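PDB 5FFP: immunity 23 family protein from Burkholderia dolosa AU0158, which probably protects its own cell by neutralising the toxin of the cognate contact-dependent growth inhibition (CDI) system. Local coordinates for residues 7-12 against 142-147; 24-29 against 42-47; 63-68 against 115-120; 74-79 against 129-134. One frame throughout, in Å; residues are numbered along the deposited sequence.

Overall arrangement
From the N terminus, strand 9-15 begins interaction 1, which closes only when residues 142-147 of helix 143-154 return to it, so the other three contacts nest within its loop. Interaction 2 closes a short loop, joining strands 26-33 and 36-44 in the same antiparallel sheet as strand 9-15. Interactions 3 and 4 follow it in series. Their segments alternate along the chain, so they cross: helices 65-69 and 72-83 pair with the end of strand 110-117 and the loop 129-134 of the three-stranded sheet. L67 touches L79, E78 and A75, linking these two contacts directly. Interaction 2 lies about 31 Å from interaction 3, centre to centre, across the chain's middle.

Interaction 1 of 4, residues 7-12 against 142-147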
loop_
_atom_site.group_PDB
_atom_site.type_symbol
_atom_site.label_atom_id
_atom_site.label_comp_id
_atom_site.label_asym_id
_atom_site.label_seq_id
_atom_site.Cartn_x
_atom_site.Cartn_y
_atom_site.Cartn_z
ATOM N N HIS A 7 -11.037 31.142 1.417
ATOM C CA HIS A 7 -9.692 31.718 1.389
ATOM C C HIS A 7 -8.696 30.882 2.158
ATOM O O HIS A 7 -7.499 31.050 1.981
ATOM C CB HIS A 7 -9.673 33.176 1.913
ATOM C CG HIS A 7 -10.253 34.177 0.953
ATOM N ND1 HIS A 7 -10.652 35.441 1.337
ATOM C CD2 HIS A 7 -10.552 34.082 -0.367
ATOM C CE1 HIS A 7 -11.140 36.091 0.289
ATOM N NE2 HIS A 7 -11.090 35.290 -0.756
ATOM N N THR A 8 -9.169 30.012 3.041
ATOM C CA THR A 8 -8.286 29.105 3.777
ATOM C C THR A 8 -8.633 27.644 3.374
ATOM O O THR A 8 -7.973 27.055 2.502
ATOM C CB THR A 8 -8.481 29.304 5.269
ATOM O OG1 THR A 8 -9.878 29.364 5.527
ATOM C CG2 THR A 8 -7.826 30.626 5.764
ATOM N N PHE A 9 -9.710 27.108 3.944
ATOM C CA PHE A 9 -10.232 25.817 3.508
ATOM C C PHE A 9 -11.751 25.743 3.593
ATOM O O PHE A 9 -12.356 26.100 4.610
ATOM C CB PHE A 9 -9.612 24.671 4.334
ATOM C CG PHE A 9 -10.169 23.334 3.995
ATOM C CD1 PHE A 9 -9.991 22.801 2.721
ATOM C CD2 PHE A 9 -10.945 22.633 4.904
ATOM C CE1 PHE A 9 -10.547 21.587 2.382
ATOM C CE2 PHE A 9 -11.492 21.402 4.569
ATOM C CZ PHE A 9 -11.284 20.883 3.316
ATOM N N ALA A 10 -12.368 25.264 2.523
ATOM C CA ALA A 10 -13.798 25.028 2.538
ATOM C C ALA A 10 -14.128 23.848 1.659
ATOM O O ALA A 10 -13.349 23.497 0.765
ATOM C CB ALA A 10 -14.531 26.252 2.046
ATOM N N ILE A 11 -15.309 23.271 1.909
ATOM C CA ILE A 11 -15.883 22.241 1.062
ATOM C C ILE A 11 -17.160 22.773 0.528
ATOM O O ILE A 11 -18.006 23.255 1.297
ATOM C CB ILE A 11 -16.187 20.955 1.856
ATOM C CG1 ILE A 11 -14.897 20.479 2.549
ATOM C CG2 ILE A 11 -16.671 19.841 0.921
ATOM C CD1 ILE A 11 -15.082 19.271 3.408
ATOM N N TRP A 12 -17.320 22.667 -0.784
ATOM C CA TRP A 12 -18.513 23.037 -1.460
ATOM C C TRP A 12 -19.123 21.756 -2.050
ATOM O O TRP A 12 -18.447 21.074 -2.864
ATOM C CB TRP A 12 -18.111 23.976 -2.598
ATOM C CG TRP A 12 -19.193 24.846 -3.155
ATOM C CD1 TRP A 12 -20.426 25.043 -2.650
ATOM C CD2 TRP A 12 -19.069 25.736 -4.258
ATOM N NE1 TRP A 12 -21.109 25.950 -3.421
ATOM C CE2 TRP A 12 -20.286 26.382 -4.416
ATOM C CE3 TRP A 12 -18.047 26.000 -5.174
ATOM C CZ2 TRP A 12 -20.525 27.287 -5.443
ATOM C CZ3 TRP A 12 -18.300 26.890 -6.229
ATOM C CH2 TRP A 12 -19.514 27.517 -6.343
ATOM N N GLY A 142 -6.577 21.763 13.401
ATOM C CA GLY A 142 -7.973 21.441 13.677
ATOM C C GLY A 142 -8.960 22.030 12.661
ATOM O O GLY A 142 -10.135 21.649 12.662
ATOM N N GLU A 143 -8.506 22.958 11.810
ATOM C CA GLU A 143 -9.413 23.713 10.927
ATOM C C GLU A 143 -10.049 22.754 9.918
ATOM O O GLU A 143 -11.269 22.688 9.809
ATOM C CB GLU A 143 -8.668 24.866 10.227
ATOM C CG GLU A 143 -9.550 25.864 9.471
ATOM C CD GLU A 143 -8.768 26.994 8.793
ATOM O OE1 GLU A 143 -7.668 27.362 9.270
ATOM O OE2 GLU A 143 -9.253 27.556 7.787
ATOM N N PHE A 144 -9.219 21.961 9.241
ATOM C CA PHE A 144 -9.707 20.939 8.321
ATOM C C PHE A 144 -10.746 20.008 8.960
ATOM O O PHE A 144 -11.851 19.852 8.477
ATOM C CB PHE A 144 -8.547 20.111 7.749
ATOM C CG PHE A 144 -9.005 18.995 6.855
ATOM C CD1 PHE A 144 -9.342 17.772 7.393
ATOM C CD2 PHE A 144 -9.134 19.183 5.493
ATOM C CE1 PHE A 144 -9.783 16.748 6.594
ATOM C CE2 PHE A 144 -9.566 18.156 4.685
ATOM C CZ PHE A 144 -9.893 16.940 5.234
ATOM N N GLN A 145 -10.389 19.366 10.042
ATOM C CA GLN A 145 -11.339 18.478 10.690
ATOM C C GLN A 145 -12.671 19.184 10.989
ATOM O O GLN A 145 -13.734 18.640 10.723
ATOM C CB GLN A 145 -10.745 17.911 11.983
ATOM C CG GLN A 145 -9.625 16.915 11.737
ATOM C CD GLN A 145 -8.236 17.559 11.686
ATOM O OE1 GLN A 145 -8.079 18.734 11.314
ATOM N NE2 GLN A 145 -7.220 16.781 12.032
ATOM N N SER A 146 -12.596 20.389 11.564
ATOM C CA SER A 146 -13.795 21.109 12.007
ATOM C C SER A 146 -14.740 21.446 10.834
ATOM O O SER A 146 -15.957 21.383 10.973
ATOM C CB SER A 146 -13.404 22.369 12.777
ATOM O OG SER A 146 -13.224 23.472 11.899
ATOM N N VAL A 147 -14.169 21.770 9.678
ATOM C CA VAL A 147 -14.937 21.974 8.444
ATOM C C VAL A 147 -15.568 20.659 7.973
ATOM O O VAL A 147 -16.743 20.600 7.663
ATOM C CB VAL A 147 -14.025 22.557 7.335
ATOM C CG1 VAL A 147 -14.631 22.401 5.940
ATOM C CG2 VAL A 147 -13.734 24.019 7.620
#
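F9 and F144 meet ring against ring: the planes are inclined by only 28° but offset, leaving little overlap, with the centroids 5.0 Å apart. F144 CD2 comes over one face of the F9 ring, 3.4 Å from F9 CE2. V147 approaches the same ring obliquely, its CG1 branch 3.6 Å from F9 CE2. Having CG anti to the backbone N (chi1 176°) carries the F9 ring out toward the helix. I11 extends this apolar patch, with its CG1 3.9 Å from V147 CG1. All four side chains are buried, and further packing comes from L123 on both phenylalanines and an edge-to-face contact of Y31 with F9. The arrangement is a helix laid on a sheet: the axes of strand 9-12 and helix 143-147 run 24° apart at 8.6 Å. The strand opens with a classic beta bulge, in which T8 and F9 share N5 as their partner across the sheet. At this end the contact is looser and partly exposed. E143, extended beyond CG, brings OE2 to 3.0 Å from T8 OG1, the two side chains crossing at about a right angle. The T8 proton may go to either acceptor, since N5 O is also within reach, while E143 OE1 accepts from V140 N.

Interaction 2 of 4, residues 24-29 against 42-47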
loop_
_atom_site.group_PDB
_atom_site.type_symbol
_atom_site.label_atom_id
_atom_site.label_comp_id
_atom_site.label_asym_id
_atom_site.label_seq_id
_atom_site.Cartn_x
_atom_site.Cartn_y
_atom_site.Cartn_z
ATOM N N PHE A 24 -28.973 7.733 -3.710
ATOM C CA PHE A 24 -27.731 8.187 -4.222
ATOM C C PHE A 24 -27.896 9.671 -4.514
ATOM O O PHE A 24 -28.541 10.050 -5.490
ATOM C CB PHE A 24 -27.353 7.423 -5.475
ATOM C CG PHE A 24 -27.407 5.927 -5.330
ATOM C CD1 PHE A 24 -26.510 5.281 -4.525
ATOM C CD2 PHE A 24 -28.368 5.172 -5.992
ATOM C CE1 PHE A 24 -26.552 3.916 -4.375
ATOM C CE2 PHE A 24 -28.420 3.818 -5.850
ATOM C CZ PHE A 24 -27.504 3.182 -5.047
ATOM N N ALA A 25 -27.336 10.496 -3.634
ATOM C CA ALA A 25 -27.222 11.939 -3.848
ATOM C C ALA A 25 -26.031 12.135 -4.742
ATOM O O ALA A 25 -24.882 12.153 -4.254
ATOM C CB ALA A 25 -27.035 12.688 -2.505
ATOM N N ASN A 26 -26.275 12.256 -6.038
ATOM C CA ASN A 26 -25.185 12.388 -6.997
ATOM C C ASN A 26 -25.051 13.807 -7.461
ATOM O O ASN A 26 -26.043 14.423 -7.858
ATOM C CB ASN A 26 -25.431 11.521 -8.251
ATOM C CG ASN A 26 -25.382 10.040 -7.949
ATOM O OD1 ASN A 26 -24.568 9.580 -7.110
ATOM N ND2 ASN A 26 -26.299 9.294 -8.563
ATOM N N GLY A 27 -23.837 14.316 -7.496
ATOM C CA GLY A 27 -23.650 15.735 -7.769
ATOM C C GLY A 27 -22.198 16.178 -7.714
ATOM O O GLY A 27 -21.315 15.500 -8.245
ATOM N N CYS A 28 -21.936 17.311 -7.070
ATOM C CA CYS A 28 -20.618 17.963 -7.143
ATOM C C CYS A 28 -20.013 18.169 -5.780
ATOM O O CYS A 28 -20.732 18.358 -4.775
ATOM C CB CYS A 28 -20.733 19.301 -7.844
ATOM S SG CYS A 28 -21.303 19.156 -9.562
ATOM N N LEU A 29 -18.681 18.069 -5.756
ATOM C CA LEU A 29 -17.923 18.269 -4.549
ATOM C C LEU A 29 -16.574 18.872 -4.891
ATOM O O LEU A 29 -15.911 18.467 -5.849
ATOM C CB LEU A 29 -17.713 16.965 -3.817
ATOM C CG LEU A 29 -17.029 17.117 -2.477
ATOM C CD1 LEU A 29 -17.612 16.146 -1.474
ATOM C CD2 LEU A 29 -15.551 16.899 -2.598
ATOM N N ASN A 42 -18.536 14.222 -10.172
ATOM C CA ASN A 42 -18.585 12.766 -10.238
ATOM C C ASN A 42 -18.830 12.155 -8.881
ATOM O O ASN A 42 -18.597 10.958 -8.699
ATOM C CB ASN A 42 -17.243 12.169 -10.703
ATOM C CG ASN A 42 -16.936 12.469 -12.146
ATOM O OD1 ASN A 42 -17.844 12.708 -12.943
ATOM N ND2 ASN A 42 -15.666 12.436 -12.505
ATOM N N SER A 43 -19.311 12.943 -7.925
ATOM C CA SER A 43 -19.395 12.468 -6.558
ATOM C C SER A 43 -20.740 11.885 -6.249
ATOM O O SER A 43 -21.718 12.342 -6.804
ATOM C CB SER A 43 -19.127 13.611 -5.612
ATOM O OG SER A 43 -19.592 13.333 -4.282
ATOM N N THR A 44 -20.773 10.869 -5.367
ATOM C CA THR A 44 -21.973 10.415 -4.690
ATOM C C THR A 44 -21.742 10.789 -3.248
ATOM O O THR A 44 -20.872 10.230 -2.563
ATOM C CB THR A 44 -22.208 8.880 -4.791
ATOM O OG1 THR A 44 -22.362 8.483 -6.157
ATOM C CG2 THR A 44 -23.485 8.477 -4.026
ATOM N N LEU A 45 -22.499 11.761 -2.778
ATOM C CA LEU A 45 -22.115 12.487 -1.594
ATOM C C LEU A 45 -22.221 11.640 -0.348
ATOM O O LEU A 45 -21.422 11.804 0.575
ATOM C CB LEU A 45 -22.940 13.757 -1.427
ATOM C CG LEU A 45 -23.074 14.659 -2.644
ATOM C CD1 LEU A 45 -23.967 15.812 -2.258
ATOM C CD2 LEU A 45 -21.738 15.184 -3.130
ATOM N N GLY A 46 -23.173 10.723 -0.291
ATOM C CA GLY A 46 -23.208 9.791 0.864
ATOM C C GLY A 46 -21.917 8.994 1.072
ATOM O O GLY A 46 -21.427 8.824 2.198
ATOM N N VAL A 47 -21.357 8.529 -0.038
ATOM C CA VAL A 47 -20.149 7.731 -0.024
ATOM C C VAL A 47 -18.947 8.613 0.250
ATOM O O VAL A 47 -18.118 8.270 1.032
ATOM C CB VAL A 47 -19.944 6.980 -1.387
ATOM C CG1 VAL A 47 -18.651 6.187 -1.363
ATOM C CG2 VAL A 47 -21.110 6.056 -1.676
HETATM O O HOH W 1 -25.411 9.840 -1.628
#
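G27 and S43 form a hydrogen-bonded antiparallel pair in the beta hairpin of strands 26-33 and 36-44, with N26 and T44 as the adjoining non-hydrogen-bonded pair. The evidence lies in two backbone bonds of unequal quality: G27 N to S43 O is 3.0 Å and nearly straight (169°), whereas S43 N to G27 O is 3.3 Å and more bent (150°). Beyond T44 the second strand turns into helix 45-52, yet the pairing carries over, since L45 N donates to A25 O at 2.8 Å.

The side chain of N26 leaves the strand alongside that of T44, both pointing the same way. N26 CB passes 4.1 Å from S43 O. With CG beside the backbone N (chi1 -67°), the amide is set beside the neighbouring threonine, N26 CG lying 3.8 Å from T44 OG1. At the tip the two amide atoms part company: N26 OD1 accepts from T44 OG1 in a short 2.6 Å bond, the donor tilted somewhat from the carbonyl plane, and N26 ND2 donates to W19 O. Both ends of the amide are therefore engaged, which fixes its rotation. T44 stands at the N-cap of the helix, but its side chain makes no capping bond. The S43 hydroxyl, on the other face of the sheet, bonds to D48 OD2.

Where strand gives way to helix, one water accepts from both A25 N (2.9 Å) and G46 N (2.8 Å).

Interaction 3 of 4, residues 63-68 against 115-120; sequences EDAELF and VEYDES
F68 and Y117 pack with their side chains crossing at about a right angle and their ring planes inclined at 42°, an oblique relation. The close approach is made by Y117 CB rather than by its ring: it sits over one face of F68, 3.6 Å from the centroid and 23° off the ring normal, as a CH-pi contact. A chi1 of -161° swings the F68 ring away from its own N and across the strand end. S120 CB meets the far end of the ring obliquely, 3.8 Å from F68 CZ. K122 adds a cation-pi contact to F68, and H69 meets the Y117 ring edge-to-face.

The strand side of the contact is the end of strand 110-117, where a type II' turn from Y117 to S120 reverses the chain into strand 120-127 and makes a tight beta hairpin. Against it, residues 63-68 lead into helix 65-69. A single bridge pairs E63 with E116, and D64 N donates to E116 O at 3.1 Å in the carbonyl plane. D64 is also the N-cap: its OD1 takes L67 N at 2.9 Å. V115 points its two branches at different neighbours, CG1 lying only 3.1 Å from D64 O, a tight approach, and CG2 3.9 Å from L67 CB.

On the exposed side E63 bends at its second torsion so that the carboxylate folds back over the turn. Its OE2 accepts from D118 N at 3.1 Å on the syn side but well out of the carboxylate plane, and OE1 adds a weak second bond to the same N-H.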
loop_
_atom_site.group_PDB
_atom_site.type_symbol
_atom_site.label_atom_id
_atom_site.label_comp_id
_atom_site.label_asym_id
_atom_site.label_seq_id
_atom_site.Cartn_x
_atom_site.Cartn_y
_atom_site.Cartn_z
ATOM N N GLU A 63 1.128 14.917 12.587
ATOM C CA GLU A 63 2.301 15.767 12.767
ATOM C C GLU A 63 3.424 15.291 11.866
ATOM O O GLU A 63 3.761 14.103 11.866
ATOM C CB GLU A 63 2.780 15.695 14.226
ATOM C CG GLU A 63 2.092 16.646 15.189
ATOM C CD GLU A 63 2.816 17.979 15.302
ATOM O OE1 GLU A 63 3.514 18.343 14.329
ATOM O OE2 GLU A 63 2.695 18.658 16.356
ATOM N N ASP A 64 4.020 16.196 11.107
ATOM C CA ASP A 64 5.248 15.854 10.401
ATOM C C ASP A 64 6.058 17.104 10.102
ATOM O O ASP A 64 5.706 17.904 9.226
ATOM C CB ASP A 64 4.980 15.054 9.126
ATOM C CG ASP A 64 6.251 14.545 8.505
ATOM O OD1 ASP A 64 7.131 15.382 8.229
ATOM O OD2 ASP A 64 6.377 13.330 8.295
ATOM N N ALA A 65 7.152 17.245 10.844
ATOM C CA ALA A 65 7.921 18.479 10.875
ATOM C C ALA A 65 8.666 18.700 9.576
ATOM O O ALA A 65 8.762 19.824 9.085
ATOM C CB ALA A 65 8.890 18.451 12.043
ATOM N N GLU A 66 9.179 17.624 9.004
ATOM C CA GLU A 66 9.953 17.735 7.785
ATOM C C GLU A 66 9.053 18.254 6.672
ATOM O O GLU A 66 9.336 19.289 6.058
ATOM C CB GLU A 66 10.549 16.374 7.413
ATOM C CG GLU A 66 11.671 16.440 6.381
ATOM C CD GLU A 66 11.550 15.385 5.286
ATOM O OE1 GLU A 66 10.644 14.511 5.344
ATOM O OE2 GLU A 66 12.362 15.443 4.338
ATOM N N LEU A 67 7.938 17.553 6.467
ATOM C CA LEU A 67 7.025 17.820 5.354
ATOM C C LEU A 67 6.404 19.200 5.467
ATOM O O LEU A 67 6.096 19.836 4.447
ATOM C CB LEU A 67 5.909 16.771 5.312
ATOM C CG LEU A 67 6.350 15.335 5.004
ATOM C CD1 LEU A 67 5.223 14.346 5.284
ATOM C CD2 LEU A 67 6.832 15.233 3.560
ATOM N N PHE A 68 6.186 19.639 6.705
ATOM C CA PHE A 68 5.700 20.994 6.950
ATOM C C PHE A 68 6.676 22.031 6.413
ATOM O O PHE A 68 6.267 22.969 5.734
ATOM C CB PHE A 68 5.453 21.241 8.442
ATOM C CG PHE A 68 4.561 22.407 8.700
ATOM C CD1 PHE A 68 5.062 23.698 8.651
ATOM C CD2 PHE A 68 3.210 22.223 8.946
ATOM C CE1 PHE A 68 4.241 24.787 8.858
ATOM C CE2 PHE A 68 2.377 23.306 9.151
ATOM C CZ PHE A 68 2.898 24.593 9.109
ATOM N N VAL A 115 -0.730 17.972 6.691
ATOM C CA VAL A 115 0.436 17.886 7.583
ATOM C C VAL A 115 0.282 18.928 8.694
ATOM O O VAL A 115 0.063 20.112 8.422
ATOM C CB VAL A 115 1.748 18.189 6.822
ATOM C CG1 VAL A 115 2.934 18.243 7.776
ATOM C CG2 VAL A 115 2.001 17.174 5.718
ATOM N N GLU A 116 0.416 18.495 9.945
ATOM C CA GLU A 116 0.274 19.392 11.078
ATOM C C GLU A 116 1.658 19.709 11.659
ATOM O O GLU A 116 2.585 18.914 11.518
ATOM C CB GLU A 116 -0.616 18.763 12.156
ATOM C CG GLU A 116 -2.055 18.515 11.724
ATOM C CD GLU A 116 -2.865 17.822 12.826
ATOM O OE1 GLU A 116 -2.249 17.370 13.814
ATOM O OE2 GLU A 116 -4.105 17.743 12.738
ATOM N N TYR A 117 1.794 20.892 12.268
ATOM C CA TYR A 117 2.972 21.238 13.025
ATOM C C TYR A 117 2.576 22.099 14.206
ATOM O O TYR A 117 2.050 23.197 14.031
ATOM C CB TYR A 117 4.019 21.978 12.182
ATOM C CG TYR A 117 5.264 22.344 12.985
ATOM C CD1 TYR A 117 6.255 21.402 13.219
ATOM C CD2 TYR A 117 5.431 23.622 13.520
ATOM C CE1 TYR A 117 7.386 21.716 13.960
ATOM C CE2 TYR A 117 6.559 23.951 14.266
ATOM C CZ TYR A 117 7.535 22.993 14.479
ATOM O OH TYR A 117 8.661 23.284 15.192
ATOM N N ASP A 118 2.838 21.596 15.402
ATOM C CA ASP A 118 2.548 22.331 16.600
ATOM C C ASP A 118 1.073 22.779 16.562
ATOM O O ASP A 118 0.189 21.940 16.760
ATOM C CB ASP A 118 3.567 23.482 16.749
ATOM C CG ASP A 118 3.639 24.016 18.160
ATOM O OD1 ASP A 118 3.706 25.252 18.333
ATOM O OD2 ASP A 118 3.635 23.189 19.101
ATOM N N GLU A 119 0.821 24.062 16.263
ATOM C CA GLU A 119 -0.524 24.657 16.257
ATOM C C GLU A 119 -1.019 25.090 14.851
ATOM O O GLU A 119 -2.071 25.710 14.719
ATOM C CB GLU A 119 -0.580 25.835 17.248
ATOM C CG GLU A 119 -0.622 25.396 18.715
ATOM C CD GLU A 119 -1.730 24.388 19.051
ATOM O OE1 GLU A 119 -1.780 23.982 20.231
ATOM O OE2 GLU A 119 -2.551 23.995 18.176
ATOM N N SER A 120 -0.282 24.729 13.804
ATOM C CA SER A 120 -0.675 25.077 12.435
ATOM C C SER A 120 -0.903 23.797 11.658
ATOM O O SER A 120 -0.780 22.693 12.194
ATOM C CB SER A 120 0.403 25.916 11.716
ATOM O OG SER A 120 0.798 27.049 12.459
#

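Interaction 4 of 4, residues 74-79 against 129-134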
loop_
_atom_site.group_PDB
_atom_site.type_symbol
_atom_site.label_atom_id
_atom_site.label_comp_id
_atom_site.label_asym_id
_atom_site.label_seq_id
_atom_site.Cartn_x
_atom_site.Cartn_y
_atom_site.Cartn_z
ATOM N N ASP A 74 8.529 19.184 -3.133
ATOM C CA ASP A 74 9.215 18.022 -2.582
ATOM C C ASP A 74 8.299 17.232 -1.654
ATOM O O ASP A 74 8.280 16.008 -1.706
ATOM C CB ASP A 74 10.499 18.438 -1.851
ATOM C CG ASP A 74 11.528 19.059 -2.783
ATOM O OD1 ASP A 74 11.138 19.741 -3.750
ATOM O OD2 ASP A 74 12.733 18.874 -2.550
ATOM N N ALA A 75 7.530 17.927 -0.819
ATOM C CA ALA A 75 6.602 17.262 0.106
ATOM C C ALA A 75 5.558 16.400 -0.640
ATOM O O ALA A 75 5.329 15.239 -0.290
ATOM C CB ALA A 75 5.908 18.289 0.991
ATOM N N TYR A 76 4.946 16.973 -1.669
ATOM C CA TYR A 76 3.969 16.244 -2.480
ATOM C C TYR A 76 4.551 14.984 -3.129
ATOM O O TYR A 76 3.866 13.975 -3.238
ATOM C CB TYR A 76 3.402 17.159 -3.559
ATOM C CG TYR A 76 2.346 16.520 -4.439
ATOM C CD1 TYR A 76 1.063 16.299 -3.964
ATOM C CD2 TYR A 76 2.632 16.157 -5.746
ATOM C CE1 TYR A 76 0.092 15.728 -4.769
ATOM C CE2 TYR A 76 1.676 15.582 -6.556
ATOM C CZ TYR A 76 0.410 15.361 -6.064
ATOM O OH TYR A 76 -0.554 14.798 -6.869
ATOM N N ARG A 77 5.807 15.055 -3.556
ATOM C CA ARG A 77 6.495 13.903 -4.135
ATOM C C ARG A 77 6.750 12.847 -3.081
ATOM O O ARG A 77 6.566 11.668 -3.327
ATOM C CB ARG A 77 7.829 14.321 -4.746
ATOM C CG ARG A 77 8.534 13.204 -5.501
ATOM C CD ARG A 77 9.570 13.747 -6.481
ATOM N NE ARG A 77 10.598 14.544 -5.804
ATOM C CZ ARG A 77 10.736 15.871 -5.870
ATOM N NH1 ARG A 77 9.906 16.617 -6.599
ATOM N NH2 ARG A 77 11.719 16.462 -5.198
ATOM N N GLU A 78 7.190 13.276 -1.906
ATOM C CA GLU A 78 7.431 12.362 -0.799
ATOM C C GLU A 78 6.119 11.715 -0.306
ATOM O O GLU A 78 6.103 10.562 0.113
ATOM C CB GLU A 78 8.158 13.103 0.335
ATOM C CG GLU A 78 8.336 12.345 1.652
ATOM C CD GLU A 78 8.914 10.949 1.484
ATOM O OE1 GLU A 78 9.782 10.750 0.602
ATOM O OE2 GLU A 78 8.489 10.036 2.240
ATOM N N LEU A 79 5.019 12.455 -0.352
ATOM C CA LEU A 79 3.748 11.945 0.157
ATOM C C LEU A 79 3.129 10.945 -0.812
ATOM O O LEU A 79 2.494 9.965 -0.403
ATOM C CB LEU A 79 2.800 13.109 0.411
ATOM C CG LEU A 79 3.146 13.889 1.681
ATOM C CD1 LEU A 79 2.592 15.306 1.605
ATOM C CD2 LEU A 79 2.615 13.155 2.903
ATOM N N GLU A 129 1.140 13.022 -10.855
ATOM C CA GLU A 129 2.575 13.010 -10.546
ATOM C C GLU A 129 3.245 14.361 -10.854
ATOM O O GLU A 129 4.469 14.463 -10.849
ATOM C CB GLU A 129 3.298 11.828 -11.251
ATOM C CG GLU A 129 3.494 10.610 -10.342
ATOM C CD GLU A 129 3.963 9.339 -11.060
ATOM O OE1 GLU A 129 4.833 9.383 -11.976
ATOM O OE2 GLU A 129 3.474 8.263 -10.672
ATOM N N ASN A 130 2.435 15.393 -11.088
ATOM C CA ASN A 130 2.936 16.737 -11.350
ATOM C C ASN A 130 3.399 17.454 -10.066
ATOM O O ASN A 130 2.742 18.360 -9.569
ATOM C CB ASN A 130 1.860 17.536 -12.076
ATOM C CG ASN A 130 2.383 18.858 -12.622
ATOM O OD1 ASN A 130 3.417 19.370 -12.180
ATOM N ND2 ASN A 130 1.667 19.417 -13.598
ATOM N N SER A 131 4.553 17.050 -9.544
ATOM C CA SER A 131 5.090 17.623 -8.305
ATOM C C SER A 131 5.553 19.080 -8.463
ATOM O O SER A 131 5.509 19.843 -7.509
ATOM C CB SER A 131 6.237 16.752 -7.778
ATOM O OG SER A 131 5.862 15.376 -7.721
ATOM N N ARG A 132 5.978 19.458 -9.669
ATOM C CA ARG A 132 6.319 20.853 -9.990
ATOM C C ARG A 132 5.172 21.842 -9.708
ATOM O O ARG A 132 5.372 22.850 -9.025
ATOM C CB ARG A 132 6.722 20.955 -11.473
ATOM C CG ARG A 132 8.201 20.632 -11.749
ATOM C CD ARG A 132 9.117 21.839 -11.524
ATOM N NE ARG A 132 10.547 21.636 -11.803
ATOM C CZ ARG A 132 11.377 20.809 -11.154
ATOM N NH1 ARG A 132 10.939 20.023 -10.174
ATOM N NH2 ARG A 132 12.656 20.747 -11.508
ATOM N N GLU A 133 3.980 21.522 -10.214
ATOM C CA GLU A 133 2.791 22.358 -10.068
ATOM C C GLU A 133 2.068 22.114 -8.724
ATOM O O GLU A 133 0.909 22.473 -8.590
ATOM C CB GLU A 133 1.783 22.045 -11.209
ATOM C CG GLU A 133 0.749 23.116 -11.547
ATOM C CD GLU A 133 -0.528 22.587 -12.252
ATOM O OE1 GLU A 133 -0.772 22.869 -13.463
ATOM O OE2 GLU A 133 -1.316 21.884 -11.575
ATOM N N ALA A 134 2.708 21.511 -7.727
ATOM C CA ALA A 134 2.040 21.292 -6.440
ATOM C C ALA A 134 1.800 22.632 -5.758
ATOM O O ALA A 134 2.281 23.668 -6.240
ATOM C CB ALA A 134 2.886 20.392 -5.552
#
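R77 and S131 bring the backbones nearest, their CA atoms 5.8 Å apart, where one flank of helix 72-83 faces a type I beta turn from S131 to A134. That turn belongs to the connection between antiparallel strands 120-127 and 135-140, so the contact sets a helix against the loop of a beta hairpin.

Y76 carries most of the packing. With chi1 at -178° its ring stands off the helix and passes the side of the turn. At the base of the side chain Y76 CB lies 3.8 Å from A134 CB. Farther out Y76 CD2 lies 3.8 Å from S131 CA, and both loop residues approach the ring obliquely. The phenol OH continues past the turn to bond with K128 O, while Y111 and F113 also pack on this residue.

R77, itself exposed, packs its aliphatic base against S131. Its CB is 3.7 Å from S131 OG, and a bend at the third torsion (59°) turns the guanidinium back, so that S131 CB lies at its edge, 3.9 Å from NH1. A long salt bridge joins R77 NH2 to D74 OD1. R132 reaches the same helix through a salt bridge to E73.

Within the loop, N130 is the centre of an inverse gamma turn and forms an Asx motif, its OD1 accepting from E133 N at 3.0 Å with the donor 45° out of the carbonyl plane.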